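Local structure of glutamyl-tRNA synthetase (Methanothermobacter thermautotrophicus, 3AII) at residues D139-D144 with V257-P262; Q168-E173 with H261-T266; R438-R443 with W493-S498. The protein probably charges tRNA(Glu) with glutamate, activating the amino acid with ATP to Glu-AMP before transfer, and belongs to the non-discriminating archaeal glutamyl-tRNA synthetases. All blocks are in the same frame, centred on the assembly; numbering follows the deposited sequence.

In the fold
Followed from the N terminus, the chain lays down residues 139-144, in the loop between strand 130-135 and helix 147-158, and then residues 168-173, which lead into helix 172-184. Both meet the same loop, between strands 252-256 and 270-272: its 257-262 part closes interaction 1 across 112 residues, and its 261-266 part closes interaction 2 across 87. Interaction 2 starts inside the span of interaction 1 and ends past it on the same loop, so they overlap rather than nest, sharing His261 and Pro262, with centres about 9 Å apart in the catalytic domain. Interaction 3 follows in series, joining strands 437-442 and 489-495 in the anticodon-binding region, its centre about 59 Å from that of interaction 1.

Interaction 1 of 3, residues D139-D144 with V257-P262; sequences DPRRVD and VEAEHP
Pro140 lies against His261 and Val257 where two loops of the class I synthetase catalytic domain meet, one leading to helix 147-158 and the other linking antiparallel strands 252-256 and 270-272. The compact pyrrolidine ring suits this buried spot: Pro140 CG and Val257 CG1 meet head-on at 3.8 Å, while Pro140 CA lies 3.6 Å from His261 CD2. With CG anti to the backbone N (chi1 -166°), the imidazole of His261 is carried against both Pro140 and Val143; the Val143 and His261 side chains cross at about a right angle, Val143 CG2 3.9 Å from His261 NE2. That nitrogen is satisfied by Asp137 O. Val143 turns its other methyl, CG1, onto Pro262 CG at 3.8 Å, so one beta-branched residue serves two neighbours.

Toward solvent, Arg141 stretches out fully from CG to NE and brings its guanidinium over Ala259, whose methyl sits 3.4 Å above one face, toward the rim. A small residue lets the flat cation come this near. The charge is met by Glu230, in a salt bridge with NH1. Glu258 O is close to Arg141 NH2, but at too poor an angle for a hydrogen bond; Arg141 NH1 rests 3.5 Å from Val257 CG1.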
ATOM      1  N   ASP A 139     -13.159 -12.307 -11.173  1.00 22.51           N
ATOM      2  CA  ASP A 139     -12.928 -11.799 -12.528  1.00 22.50           C
ATOM      3  C   ASP A 139     -11.684 -12.491 -13.040  1.00 22.77           C
ATOM      4  O   ASP A 139     -10.564 -12.112 -12.673  1.00 23.50           O
ATOM      5  CB  ASP A 139     -12.733 -10.285 -12.537  1.00 21.74           C
ATOM      6  CG  ASP A 139     -12.530  -9.723 -13.943  1.00 42.00           C
ATOM      7  OD1 ASP A 139     -12.516  -8.484 -14.076  1.00 49.02           O
ATOM      8  OD2 ASP A 139     -12.390 -10.509 -14.913  1.00 38.27           O
ATOM      9  N   PRO A 140     -11.875 -13.528 -13.863  1.00 18.65           N
ATOM     10  CA  PRO A 140     -10.751 -14.410 -14.198  1.00 19.45           C
ATOM     11  C   PRO A 140      -9.623 -13.689 -14.925  1.00 22.03           C
ATOM     12  O   PRO A 140      -8.477 -14.116 -14.808  1.00 24.54           O
ATOM     13  CB  PRO A 140     -11.385 -15.473 -15.102  1.00 21.25           C
ATOM     14  CG  PRO A 140     -12.656 -14.857 -15.607  1.00 20.41           C
ATOM     15  CD  PRO A 140     -13.127 -13.923 -14.542  1.00 18.93           C
ATOM     16  N   ARG A 141      -9.932 -12.617 -15.649  1.00 16.89           N
ATOM     17  CA  ARG A 141      -8.898 -11.917 -16.416  1.00 19.41           C
ATOM     18  C   ARG A 141      -8.084 -10.922 -15.603  1.00 25.15           C
ATOM     19  O   ARG A 141      -7.097 -10.378 -16.103  1.00 25.51           O
ATOM     20  CB  ARG A 141      -9.510 -11.206 -17.624  1.00 20.36           C
ATOM     21  CG  ARG A 141     -10.091 -12.159 -18.661  1.00 23.69           C
ATOM     22  CD  ARG A 141     -10.394 -11.463 -19.980  1.00 31.40           C
ATOM     23  NE  ARG A 141     -10.913 -12.406 -20.969  1.00 27.90           N
ATOM     24  CZ  ARG A 141     -12.201 -12.551 -21.266  1.00 20.80           C
ATOM     25  NH1 ARG A 141     -13.115 -11.789 -20.675  1.00 20.90           N
ATOM     26  NH2 ARG A 141     -12.568 -13.436 -22.178  1.00 22.29           N
ATOM     27  N   ARG A 142      -8.494 -10.679 -14.361  1.00 22.53           N
ATOM     28  CA  ARG A 142      -7.839  -9.678 -13.521  1.00 25.10           C
ATOM     29  C   ARG A 142      -7.151 -10.289 -12.308  1.00 34.51           C
ATOM     30  O   ARG A 142      -6.861  -9.593 -11.336  1.00 32.20           O
ATOM     31  CB  ARG A 142      -8.841  -8.624 -13.052  1.00 27.35           C
ATOM     32  CG  ARG A 142      -9.681  -8.027 -14.171  1.00 54.37           C
ATOM     33  CD  ARG A 142      -8.874  -7.091 -15.060  1.00 66.83           C
ATOM     34  NE  ARG A 142      -9.509  -6.891 -16.362  1.00 61.96           N
ATOM     35  CZ  ARG A 142     -10.632  -6.204 -16.555  1.00 81.87           C
ATOM     36  NH1 ARG A 142     -11.263  -5.649 -15.528  1.00 79.18           N
ATOM     37  NH2 ARG A 142     -11.129  -6.079 -17.777  1.00 88.78           N
ATOM     38  N   VAL A 143      -6.897 -11.588 -12.358  1.00 22.41           N
ATOM     39  CA  VAL A 143      -6.230 -12.249 -11.247  1.00 25.12           C
ATOM     40  C   VAL A 143      -4.725 -12.360 -11.455  1.00 33.06           C
ATOM     41  O   VAL A 143      -4.258 -12.859 -12.482  1.00 26.91           O
ATOM     42  CB  VAL A 143      -6.785 -13.652 -11.023  1.00 23.21           C
ATOM     43  CG1 VAL A 143      -5.956 -14.378  -9.972  1.00 21.00           C
ATOM     44  CG2 VAL A 143      -8.266 -13.583 -10.628  1.00 22.39           C
ATOM     45  N   ASP A 144      -3.971 -11.897 -10.466  1.00 23.33           N
ATOM     46  CA  ASP A 144      -2.535 -12.116 -10.430  1.00 23.33           C
ATOM     47  C   ASP A 144      -2.265 -13.277  -9.483  1.00 26.85           C
ATOM     48  O   ASP A 144      -2.479 -13.171  -8.276  1.00 23.33           O
ATOM     49  CB  ASP A 144      -1.818 -10.852  -9.959  1.00 24.49           C
ATOM     50  CG  ASP A 144      -0.317 -10.996  -9.978  1.00 35.87           C
ATOM     51  OD1 ASP A 144       0.373 -10.018  -9.635  1.00 32.29           O
ATOM     52  OD2 ASP A 144       0.173 -12.086 -10.332  1.00 34.76           O
ATOM     53  N   VAL A 257     -18.277 -15.542 -19.023  1.00 18.26           N
ATOM     54  CA  VAL A 257     -16.921 -15.129 -19.388  1.00 16.77           C
ATOM     55  C   VAL A 257     -16.158 -16.359 -19.829  1.00 23.76           C
ATOM     56  O   VAL A 257     -16.058 -17.333 -19.078  1.00 23.29           O
ATOM     57  CB  VAL A 257     -16.173 -14.508 -18.192  1.00 18.35           C
ATOM     58  CG1 VAL A 257     -14.763 -14.032 -18.605  1.00 19.45           C
ATOM     59  CG2 VAL A 257     -16.987 -13.372 -17.580  1.00 23.74           C
ATOM     60  N   GLU A 258     -15.625 -16.329 -21.045  1.00 21.58           N
ATOM     61  CA  GLU A 258     -14.872 -17.477 -21.529  1.00 20.67           C
ATOM     62  C   GLU A 258     -13.392 -17.190 -21.406  1.00 32.91           C
ATOM     63  O   GLU A 258     -12.769 -16.666 -22.326  1.00 26.42           O
ATOM     64  CB  GLU A 258     -15.248 -17.799 -22.973  1.00 20.74           C
ATOM     65  CG  GLU A 258     -16.726 -18.100 -23.170  1.00 26.26           C
ATOM     66  CD  GLU A 258     -17.045 -18.463 -24.611  1.00 34.82           C
ATOM     67  OE1 GLU A 258     -16.605 -19.546 -25.056  1.00 42.00           O
ATOM     68  OE2 GLU A 258     -17.729 -17.671 -25.298  1.00 31.97           O
ATOM     69  N   ALA A 259     -12.836 -17.506 -20.247  1.00 28.81           N
ATOM     70  CA  ALA A 259     -11.436 -17.216 -19.981  1.00 21.25           C
ATOM     71  C   ALA A 259     -10.909 -18.170 -18.924  1.00 30.39           C
ATOM     72  O   ALA A 259     -11.644 -18.587 -18.038  1.00 33.72           O
ATOM     73  CB  ALA A 259     -11.266 -15.766 -19.516  1.00 26.64           C
ATOM     74  N   GLU A 260      -9.632 -18.515 -19.022  1.00 23.70           N
ATOM     75  CA  GLU A 260      -8.998 -19.347 -18.018  1.00 29.20           C
ATOM     76  C   GLU A 260      -8.786 -18.555 -16.735  1.00 27.14           C
ATOM     77  O   GLU A 260      -8.187 -17.479 -16.746  1.00 32.13           O
ATOM     78  CB  GLU A 260      -7.656 -19.859 -18.535  1.00 33.85           C
ATOM     79  CG  GLU A 260      -6.802 -20.543 -17.484  1.00 40.50           C
ATOM     80  CD  GLU A 260      -5.423 -20.895 -18.001  1.00 67.60           C
ATOM     81  OE1 GLU A 260      -5.283 -21.102 -19.225  1.00 67.33           O
ATOM     82  OE2 GLU A 260      -4.480 -20.964 -17.185  1.00 77.36           O
ATOM     83  N   HIS A 261      -9.288 -19.090 -15.629  1.00 22.63           N
ATOM     84  CA  HIS A 261      -9.027 -18.530 -14.312  1.00 21.92           C
ATOM     85  C   HIS A 261      -7.756 -19.185 -13.790  1.00 24.85           C
ATOM     86  O   HIS A 261      -7.577 -20.388 -13.957  1.00 26.40           O
ATOM     87  CB  HIS A 261     -10.198 -18.854 -13.382  1.00 19.38           C
ATOM     88  CG  HIS A 261     -10.203 -18.069 -12.104  1.00 21.04           C
ATOM     89  ND1 HIS A 261      -9.355 -18.347 -11.055  1.00 22.25           N
ATOM     90  CD2 HIS A 261     -10.979 -17.035 -11.697  1.00 20.59           C
ATOM     91  CE1 HIS A 261      -9.591 -17.504 -10.065  1.00 25.73           C
ATOM     92  NE2 HIS A 261     -10.578 -16.702 -10.425  1.00 17.79           N
ATOM     93  N   PRO A 262      -6.883 -18.409 -13.144  1.00 24.66           N
ATOM     94  CA  PRO A 262      -5.604 -18.981 -12.706  1.00 30.77           C
ATOM     95  C   PRO A 262      -5.734 -20.034 -11.609  1.00 39.82           C
ATOM     96  O   PRO A 262      -4.867 -20.902 -11.505  1.00 40.18           O
ATOM     97  CB  PRO A 262      -4.821 -17.758 -12.215  1.00 33.29           C
ATOM     98  CG  PRO A 262      -5.409 -16.621 -12.966  1.00 39.31           C
ATOM     99  CD  PRO A 262      -6.874 -16.941 -13.063  1.00 30.98           C
TER

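Interaction 2 of 3, residues Q168-E173 with H261-T266; sequences QSDRME and HPRTGT
Arg263 turns the end of its guanidinium toward Ser169 and Asp170, and this polar grip dominates the contact. The arginine chain bends at chi3 (99°), which swings the NH1 and NH2 end round to the aspartate. Side chains of Asp170 and Arg263 cross at about a right angle, and their flat groups stand 76° apart, so this is not the coplanar pairing in which each nitrogen takes its own oxygen. Instead both nitrogens converge on a single atom: NH1 reaches Asp170 OD2 at 2.8 Å and NH2 reaches the same OD2 at 3.1 Å. That oxygen lies in the guanidinium plane, whereas both donors approach from one face of the carboxylate, NH1 from well above it and NH2 on the syn side. The bond from NH2 to OD1 is weak.

Ser169 takes a further N-H of NH1, its OG lying 2.9 Å away and tilted out of the guanidinium plane. A hydroxyl suits this spot because it can accept from Arg263 NH1 and still bond to Asp137 OD2, a second-shell partner that holds it in place. Ser169 CB packs 3.9 Å from His261 CE1, and Thr264 directs its methyl, CG2, to within 3.7 Å of Ser169 O.

Within the later loop, Arg263 N donates to His261 ND1 at 3.0 Å, near the imidazole plane, which holds the ring's rotation from its other nitrogen. The glycine at 265 readily adopts its positive phi of 64°. Here a long loop joining antiparallel strands 252-256 and 270-272, with a turn at 261-265 closed by backbone bonds between His261 and Gly265, the one from Gly265 N weak, is tied by a salt bridge to the 3-10 turn before helix 172-184 in the class I synthetase catalytic domain.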
ATOM      1  N   GLN A 168     -13.270 -16.468  -3.039  1.00 12.74           N
ATOM      2  CA  GLN A 168     -14.542 -16.520  -3.749  1.00 12.20           C
ATOM      3  C   GLN A 168     -14.590 -17.541  -4.883  1.00 12.94           C
ATOM      4  O   GLN A 168     -15.653 -18.096  -5.156  1.00 13.84           O
ATOM      5  CB  GLN A 168     -14.969 -15.130  -4.238  1.00 12.90           C
ATOM      6  CG  GLN A 168     -15.373 -14.208  -3.096  1.00 13.80           C
ATOM      7  CD  GLN A 168     -16.073 -12.950  -3.578  1.00 18.86           C
ATOM      8  OE1 GLN A 168     -15.647 -12.334  -4.547  1.00 17.49           O
ATOM      9  NE2 GLN A 168     -17.157 -12.572  -2.904  1.00 18.73           N
ATOM     10  N   SER A 169     -13.453 -17.806  -5.519  1.00 15.29           N
ATOM     11  CA  SER A 169     -13.475 -18.765  -6.619  1.00 16.65           C
ATOM     12  C   SER A 169     -13.687 -20.195  -6.125  1.00 19.99           C
ATOM     13  O   SER A 169     -13.964 -21.089  -6.918  1.00 17.52           O
ATOM     14  CB  SER A 169     -12.212 -18.662  -7.484  1.00 12.95           C
ATOM     15  OG  SER A 169     -11.055 -18.918  -6.722  1.00 16.62           O
ATOM     16  N   ASP A 170     -13.598 -20.407  -4.811  1.00 15.04           N
ATOM     17  CA  ASP A 170     -13.938 -21.707  -4.232  1.00 16.80           C
ATOM     18  C   ASP A 170     -15.437 -21.833  -4.002  1.00 17.85           C
ATOM     19  O   ASP A 170     -15.927 -22.900  -3.608  1.00 16.79           O
ATOM     20  CB  ASP A 170     -13.270 -21.880  -2.864  1.00 15.65           C
ATOM     21  CG  ASP A 170     -11.808 -22.258  -2.958  1.00 21.44           C
ATOM     22  OD1 ASP A 170     -11.069 -21.926  -2.007  1.00 22.39           O
ATOM     23  OD2 ASP A 170     -11.403 -22.893  -3.953  1.00 24.32           O
ATOM     24  N   ARG A 171     -16.162 -20.739  -4.219  1.00 14.76           N
ATOM     25  CA  ARG A 171     -17.570 -20.659  -3.844  1.00 12.32           C
ATOM     26  C   ARG A 171     -18.537 -20.607  -5.021  1.00 15.41           C
ATOM     27  O   ARG A 171     -19.704 -20.260  -4.849  1.00 15.12           O
ATOM     28  CB  ARG A 171     -17.792 -19.433  -2.925  1.00 15.41           C
ATOM     29  CG  ARG A 171     -17.020 -19.548  -1.598  1.00 15.19           C
ATOM     30  CD  ARG A 171     -17.091 -18.281  -0.734  1.00 15.59           C
ATOM     31  NE  ARG A 171     -18.453 -17.908  -0.339  1.00 13.88           N
ATOM     32  CZ  ARG A 171     -19.106 -18.443   0.695  1.00 17.54           C
ATOM     33  NH1 ARG A 171     -18.546 -19.404   1.427  1.00 19.46           N
ATOM     34  NH2 ARG A 171     -20.337 -18.036   0.984  1.00 19.18           N
ATOM     35  N   MET A 172     -18.073 -20.965  -6.219  1.00 13.59           N
ATOM     36  CA  MET A 172     -18.951 -20.828  -7.390  1.00 16.25           C
ATOM     37  C   MET A 172     -20.309 -21.524  -7.228  1.00 17.41           C
ATOM     38  O   MET A 172     -21.346 -20.950  -7.571  1.00 15.22           O
ATOM     39  CB  MET A 172     -18.239 -21.286  -8.671  1.00 16.12           C
ATOM     40  CG  MET A 172     -16.901 -20.610  -8.903  1.00 20.78           C
ATOM     41  SD  MET A 172     -17.104 -18.845  -9.215  1.00 23.43           S
ATOM     42  CE  MET A 172     -18.068 -18.949 -10.713  1.00 19.77           C
ATOM     43  N   GLU A 173     -20.328 -22.756  -6.711  1.00 13.67           N
ATOM     44  CA  GLU A 173     -21.588 -23.479  -6.572  1.00 15.22           C
ATOM     45  C   GLU A 173     -22.518 -22.803  -5.577  1.00 14.32           C
ATOM     46  O   GLU A 173     -23.737 -22.937  -5.658  1.00 15.68           O
ATOM     47  CB  GLU A 173     -21.351 -24.947  -6.202  1.00 16.83           C
ATOM     48  CG  GLU A 173     -20.549 -25.687  -7.256  1.00 18.60           C
ATOM     49  CD  GLU A 173     -21.333 -25.878  -8.548  1.00 31.72           C
ATOM     50  OE1 GLU A 173     -22.586 -25.803  -8.509  1.00 29.47           O
ATOM     51  OE2 GLU A 173     -20.690 -26.110  -9.598  1.00 31.54           O
ATOM     52  N   HIS A 261      -9.288 -19.090 -15.629  1.00 22.63           N
ATOM     53  CA  HIS A 261      -9.027 -18.530 -14.312  1.00 21.92           C
ATOM     54  C   HIS A 261      -7.756 -19.185 -13.790  1.00 24.85           C
ATOM     55  O   HIS A 261      -7.577 -20.388 -13.957  1.00 26.40           O
ATOM     56  CB  HIS A 261     -10.198 -18.854 -13.382  1.00 19.38           C
ATOM     57  CG  HIS A 261     -10.203 -18.069 -12.104  1.00 21.04           C
ATOM     58  ND1 HIS A 261      -9.355 -18.347 -11.055  1.00 22.25           N
ATOM     59  CD2 HIS A 261     -10.979 -17.035 -11.697  1.00 20.59           C
ATOM     60  CE1 HIS A 261      -9.591 -17.504 -10.065  1.00 25.73           C
ATOM     61  NE2 HIS A 261     -10.578 -16.702 -10.425  1.00 17.79           N
ATOM     62  N   PRO A 262      -6.883 -18.409 -13.144  1.00 24.66           N
ATOM     63  CA  PRO A 262      -5.604 -18.981 -12.706  1.00 30.77           C
ATOM     64  C   PRO A 262      -5.734 -20.034 -11.609  1.00 39.82           C
ATOM     65  O   PRO A 262      -4.867 -20.902 -11.505  1.00 40.18           O
ATOM     66  CB  PRO A 262      -4.821 -17.758 -12.215  1.00 33.29           C
ATOM     67  CG  PRO A 262      -5.409 -16.621 -12.966  1.00 39.31           C
ATOM     68  CD  PRO A 262      -6.874 -16.941 -13.063  1.00 30.98           C
ATOM     69  N   ARG A 263      -6.790 -19.965 -10.806  1.00 27.43           N
ATOM     70  CA  ARG A 263      -7.067 -21.015  -9.820  1.00 27.67           C
ATOM     71  C   ARG A 263      -7.895 -22.170 -10.359  1.00 31.51           C
ATOM     72  O   ARG A 263      -7.521 -23.335 -10.223  1.00 40.34           O
ATOM     73  CB  ARG A 263      -7.780 -20.445  -8.588  1.00 41.21           C
ATOM     74  CG  ARG A 263      -6.856 -19.918  -7.524  1.00 25.95           C
ATOM     75  CD  ARG A 263      -7.609 -19.486  -6.271  1.00 22.49           C
ATOM     76  NE  ARG A 263      -7.579 -20.489  -5.206  1.00 25.10           N
ATOM     77  CZ  ARG A 263      -8.609 -21.248  -4.839  1.00 25.29           C
ATOM     78  NH1 ARG A 263      -9.791 -21.140  -5.439  1.00 28.20           N
ATOM     79  NH2 ARG A 263      -8.453 -22.115  -3.844  1.00 31.28           N
ATOM     80  N   THR A 264      -9.039 -21.849 -10.946  1.00 24.21           N
ATOM     81  CA  THR A 264     -10.017 -22.858 -11.322  1.00 27.18           C
ATOM     82  C   THR A 264      -9.954 -23.241 -12.801  1.00 21.96           C
ATOM     83  O   THR A 264     -10.755 -24.040 -13.271  1.00 26.32           O
ATOM     84  CB  THR A 264     -11.443 -22.390 -10.987  1.00 34.79           C
ATOM     85  OG1 THR A 264     -11.719 -21.176 -11.696  1.00 27.65           O
ATOM     86  CG2 THR A 264     -11.576 -22.129  -9.491  1.00 35.32           C
ATOM     87  N   GLY A 265      -9.004 -22.666 -13.531  1.00 28.14           N
ATOM     88  CA  GLY A 265      -8.812 -23.033 -14.926  1.00 35.08           C
ATOM     89  C   GLY A 265      -9.999 -22.700 -15.808  1.00 29.02           C
ATOM     90  O   GLY A 265     -10.458 -21.560 -15.827  1.00 31.69           O
ATOM     91  N   THR A 266     -10.504 -23.697 -16.534  1.00 27.75           N
ATOM     92  CA  THR A 266     -11.658 -23.500 -17.407  1.00 35.15           C
ATOM     93  C   THR A 266     -12.895 -24.218 -16.880  1.00 31.83           C
ATOM     94  O   THR A 266     -13.850 -24.470 -17.617  1.00 30.40           O
ATOM     95  CB  THR A 266     -11.371 -23.971 -18.847  1.00 47.81           C
ATOM     96  OG1 THR A 266     -10.983 -25.348 -18.827  1.00 39.19           O
ATOM     97  CG2 THR A 266     -10.259 -23.136 -19.475  1.00 37.95           C
TER

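Interaction 3 of 3, residues R438-R443 with W493-S498; sequences RVLELR and WVPAES
Leu440 and Leu442 pack against the indole of Trp493 where strand 437-442 of a two-stranded antiparallel ribbon meets the end of strand 489-495, in the beta-rich anticodon-binding region. Leu440 CD1 sits 3.9 Å above one face of the indole, near its rim, and its CB lies 3.8 Å from CH2; Leu442 CB reaches the same CH2 at 4.0 Å. Chi1 of 62° sets Trp493 CG between its own N and carbonyl carbon, and from there the six-membered ring reaches both leucines while NE1 bonds to Ile461 O. Replacing the indole by an alanine here is likely to open a gap beside Leu440 and Leu442 and leave Ile461 O without its donor.

Next outward, the buried ring of Pro495 packs with its CB 3.5 Å from Glu441 O. Compact and apolar, it lies against Leu440 CB and the Glu441 carbonyl without needing a polar partner. At the exposed rim the chain of Glu497 bends at chi2, and its charge lies only loosely near Arg443, 4.5 Å from OE2 to NE. Glu497 OE1 instead takes hydrogen bonds from two waters, one donating to Glu441 O at 2.6 Å and the other accepting from Arg443 N at 2.9 Å.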
ATOM      1  N   ARG A 438      30.875   6.737  17.235  1.00 13.79           N
ATOM      2  CA  ARG A 438      31.797   6.559  16.110  1.00 14.27           C
ATOM      3  C   ARG A 438      33.080   7.339  16.366  1.00 13.61           C
ATOM      4  O   ARG A 438      33.063   8.393  17.004  1.00 13.55           O
ATOM      5  CB  ARG A 438      31.172   7.057  14.801  1.00 11.08           C
ATOM      6  CG  ARG A 438      29.839   6.449  14.438  1.00 11.83           C
ATOM      7  CD  ARG A 438      28.738   7.506  14.396  1.00 15.97           C
ATOM      8  NE  ARG A 438      28.925   8.417  13.258  1.00 16.31           N
ATOM      9  CZ  ARG A 438      28.191   9.503  13.061  1.00 16.51           C
ATOM     10  NH1 ARG A 438      28.392  10.252  11.984  1.00 16.13           N
ATOM     11  NH2 ARG A 438      27.264   9.844  13.946  1.00 12.72           N
ATOM     12  N   VAL A 439      34.200   6.814  15.874  1.00 12.73           N
ATOM     13  CA  VAL A 439      35.483   7.490  15.963  1.00 15.00           C
ATOM     14  C   VAL A 439      35.967   7.686  14.559  1.00 22.69           C
ATOM     15  O   VAL A 439      36.152   6.723  13.810  1.00 20.44           O
ATOM     16  CB  VAL A 439      36.511   6.671  16.759  1.00 13.48           C
ATOM     17  CG1 VAL A 439      37.826   7.433  16.885  1.00 16.33           C
ATOM     18  CG2 VAL A 439      35.931   6.351  18.136  1.00 14.07           C
ATOM     19  N   LEU A 440      36.133   8.945  14.195  1.00 16.50           N
ATOM     20  CA  LEU A 440      36.565   9.311  12.853  1.00 17.80           C
ATOM     21  C   LEU A 440      37.940   9.932  12.947  1.00 19.42           C
ATOM     22  O   LEU A 440      38.150  10.873  13.711  1.00 21.89           O
ATOM     23  CB  LEU A 440      35.608  10.330  12.254  1.00 15.20           C
ATOM     24  CG  LEU A 440      34.163   9.854  12.097  1.00 21.56           C
ATOM     25  CD1 LEU A 440      33.316  10.882  11.383  1.00 26.05           C
ATOM     26  CD2 LEU A 440      34.145   8.559  11.331  1.00 24.07           C
ATOM     27  N   GLU A 441      38.873   9.400  12.170  1.00 15.98           N
ATOM     28  CA  GLU A 441      40.243   9.864  12.221  1.00 17.05           C
ATOM     29  C   GLU A 441      40.531  10.799  11.043  1.00 19.56           C
ATOM     30  O   GLU A 441      40.675  10.354   9.903  1.00 20.37           O
ATOM     31  CB  GLU A 441      41.206   8.677  12.200  1.00 21.09           C
ATOM     32  CG  GLU A 441      40.985   7.658  13.309  1.00 27.87           C
ATOM     33  CD  GLU A 441      41.616   8.054  14.632  1.00 28.77           C
ATOM     34  OE1 GLU A 441      42.159   9.188  14.741  1.00 25.08           O
ATOM     35  OE2 GLU A 441      41.574   7.213  15.566  1.00 24.24           O
ATOM     36  N   LEU A 442      40.609  12.093  11.324  1.00 18.10           N
ATOM     37  CA  LEU A 442      40.953  13.067  10.300  1.00 16.58           C
ATOM     38  C   LEU A 442      42.479  13.174  10.229  1.00 23.98           C
ATOM     39  O   LEU A 442      43.123  13.573  11.204  1.00 24.70           O
ATOM     40  CB  LEU A 442      40.334  14.421  10.661  1.00 16.68           C
ATOM     41  CG  LEU A 442      40.844  15.588   9.818  1.00 26.05           C
ATOM     42  CD1 LEU A 442      40.399  15.404   8.380  1.00 27.83           C
ATOM     43  CD2 LEU A 442      40.363  16.923  10.384  1.00 26.68           C
ATOM     44  N   ARG A 443      43.059  12.794   9.094  1.00 19.34           N
ATOM     45  CA  ARG A 443      44.524  12.707   8.982  1.00 23.32           C
ATOM     46  C   ARG A 443      45.076  13.628   7.910  1.00 25.13           C
ATOM     47  O   ARG A 443      46.172  14.182   8.059  1.00 26.58           O
ATOM     48  CB  ARG A 443      44.975  11.274   8.670  1.00 27.62           C
ATOM     49  CG  ARG A 443      44.924  10.315   9.839  1.00 45.76           C
ATOM     50  CD  ARG A 443      45.391   8.927   9.422  1.00 54.51           C
ATOM     51  NE  ARG A 443      46.799   8.910   9.027  1.00 43.82           N
ATOM     52  CZ  ARG A 443      47.432   7.837   8.563  1.00 80.99           C
ATOM     53  NH1 ARG A 443      46.783   6.687   8.431  1.00 66.27           N
ATOM     54  NH2 ARG A 443      48.716   7.913   8.231  1.00 69.02           N
ATOM     55  N   TRP A 493      31.075  14.736   6.467  1.00 14.60           N
ATOM     56  CA  TRP A 493      32.370  14.446   5.855  1.00 14.19           C
ATOM     57  C   TRP A 493      32.791  13.015   6.168  1.00 17.13           C
ATOM     58  O   TRP A 493      32.310  12.408   7.130  1.00 16.49           O
ATOM     59  CB  TRP A 493      33.431  15.449   6.352  1.00 16.03           C
ATOM     60  CG  TRP A 493      33.634  15.359   7.840  1.00 15.71           C
ATOM     61  CD1 TRP A 493      32.822  15.873   8.820  1.00 16.25           C
ATOM     62  CD2 TRP A 493      34.685  14.666   8.511  1.00 16.74           C
ATOM     63  NE1 TRP A 493      33.337  15.559  10.068  1.00 16.00           N
ATOM     64  CE2 TRP A 493      34.472  14.814   9.898  1.00 16.72           C
ATOM     65  CE3 TRP A 493      35.801  13.946   8.074  1.00 17.93           C
ATOM     66  CZ2 TRP A 493      35.332  14.247  10.852  1.00 18.58           C
ATOM     67  CZ3 TRP A 493      36.654  13.397   9.020  1.00 20.60           C
ATOM     68  CH2 TRP A 493      36.415  13.556  10.392  1.00 15.44           C
ATOM     69  N   VAL A 494      33.670  12.469   5.336  1.00 14.34           N
ATOM     70  CA  VAL A 494      34.182  11.116   5.520  1.00 17.98           C
ATOM     71  C   VAL A 494      35.709  11.099   5.373  1.00 17.18           C
ATOM     72  O   VAL A 494      36.240  11.586   4.377  1.00 18.22           O
ATOM     73  CB  VAL A 494      33.574  10.156   4.479  1.00 13.77           C
ATOM     74  CG1 VAL A 494      34.074   8.736   4.724  1.00 18.14           C
ATOM     75  CG2 VAL A 494      32.028  10.202   4.525  1.00 16.74           C
ATOM     76  N   PRO A 495      36.424  10.545   6.368  1.00 16.58           N
ATOM     77  CA  PRO A 495      37.882  10.404   6.254  1.00 19.77           C
ATOM     78  C   PRO A 495      38.230   9.612   4.997  1.00 18.82           C
ATOM     79  O   PRO A 495      37.630   8.567   4.749  1.00 18.60           O
ATOM     80  CB  PRO A 495      38.262   9.591   7.499  1.00 22.07           C
ATOM     81  CG  PRO A 495      37.155   9.809   8.478  1.00 23.37           C
ATOM     82  CD  PRO A 495      35.902  10.068   7.665  1.00 17.66           C
ATOM     83  N   ALA A 496      39.189  10.083   4.213  1.00 17.99           N
ATOM     84  CA  ALA A 496      39.443   9.448   2.921  1.00 22.12           C
ATOM     85  C   ALA A 496      39.984   8.024   3.054  1.00 20.64           C
ATOM     86  O   ALA A 496      39.655   7.146   2.245  1.00 25.93           O
ATOM     87  CB  ALA A 496      40.383  10.295   2.090  1.00 27.80           C
ATOM     88  N   GLU A 497      40.810   7.795   4.070  1.00 19.31           N
ATOM     89  CA  GLU A 497      41.555   6.543   4.175  1.00 28.03           C
ATOM     90  C   GLU A 497      40.655   5.326   4.348  1.00 32.87           C
ATOM     91  O   GLU A 497      40.967   4.232   3.869  1.00 28.78           O
ATOM     92  CB  GLU A 497      42.562   6.607   5.327  1.00 25.96           C
ATOM     93  CG  GLU A 497      43.767   7.499   5.052  1.00 29.60           C
ATOM     94  CD  GLU A 497      43.537   8.972   5.375  1.00 42.08           C
ATOM     95  OE1 GLU A 497      42.413   9.363   5.763  1.00 26.70           O
ATOM     96  OE2 GLU A 497      44.505   9.748   5.241  1.00 43.77           O
ATOM     97  N   SER A 498      39.536   5.516   5.034  1.00 20.64           N
ATOM     98  CA  SER A 498      38.706   4.384   5.440  1.00 19.88           C
ATOM     99  C   SER A 498      37.289   4.400   4.863  1.00 21.33           C
ATOM    100  O   SER A 498      36.463   3.576   5.237  1.00 22.19           O
ATOM    101  CB  SER A 498      38.638   4.335   6.960  1.00 23.89           C
ATOM    102  OG  SER A 498      38.132   5.561   7.466  1.00 21.67           O
TER
HETATM  103  O   HOH W   1      41.770   8.486   8.466  1.00 23.15           O
HETATM  104  O   HOH W   2      42.040  11.894   6.541  1.00 24.69           O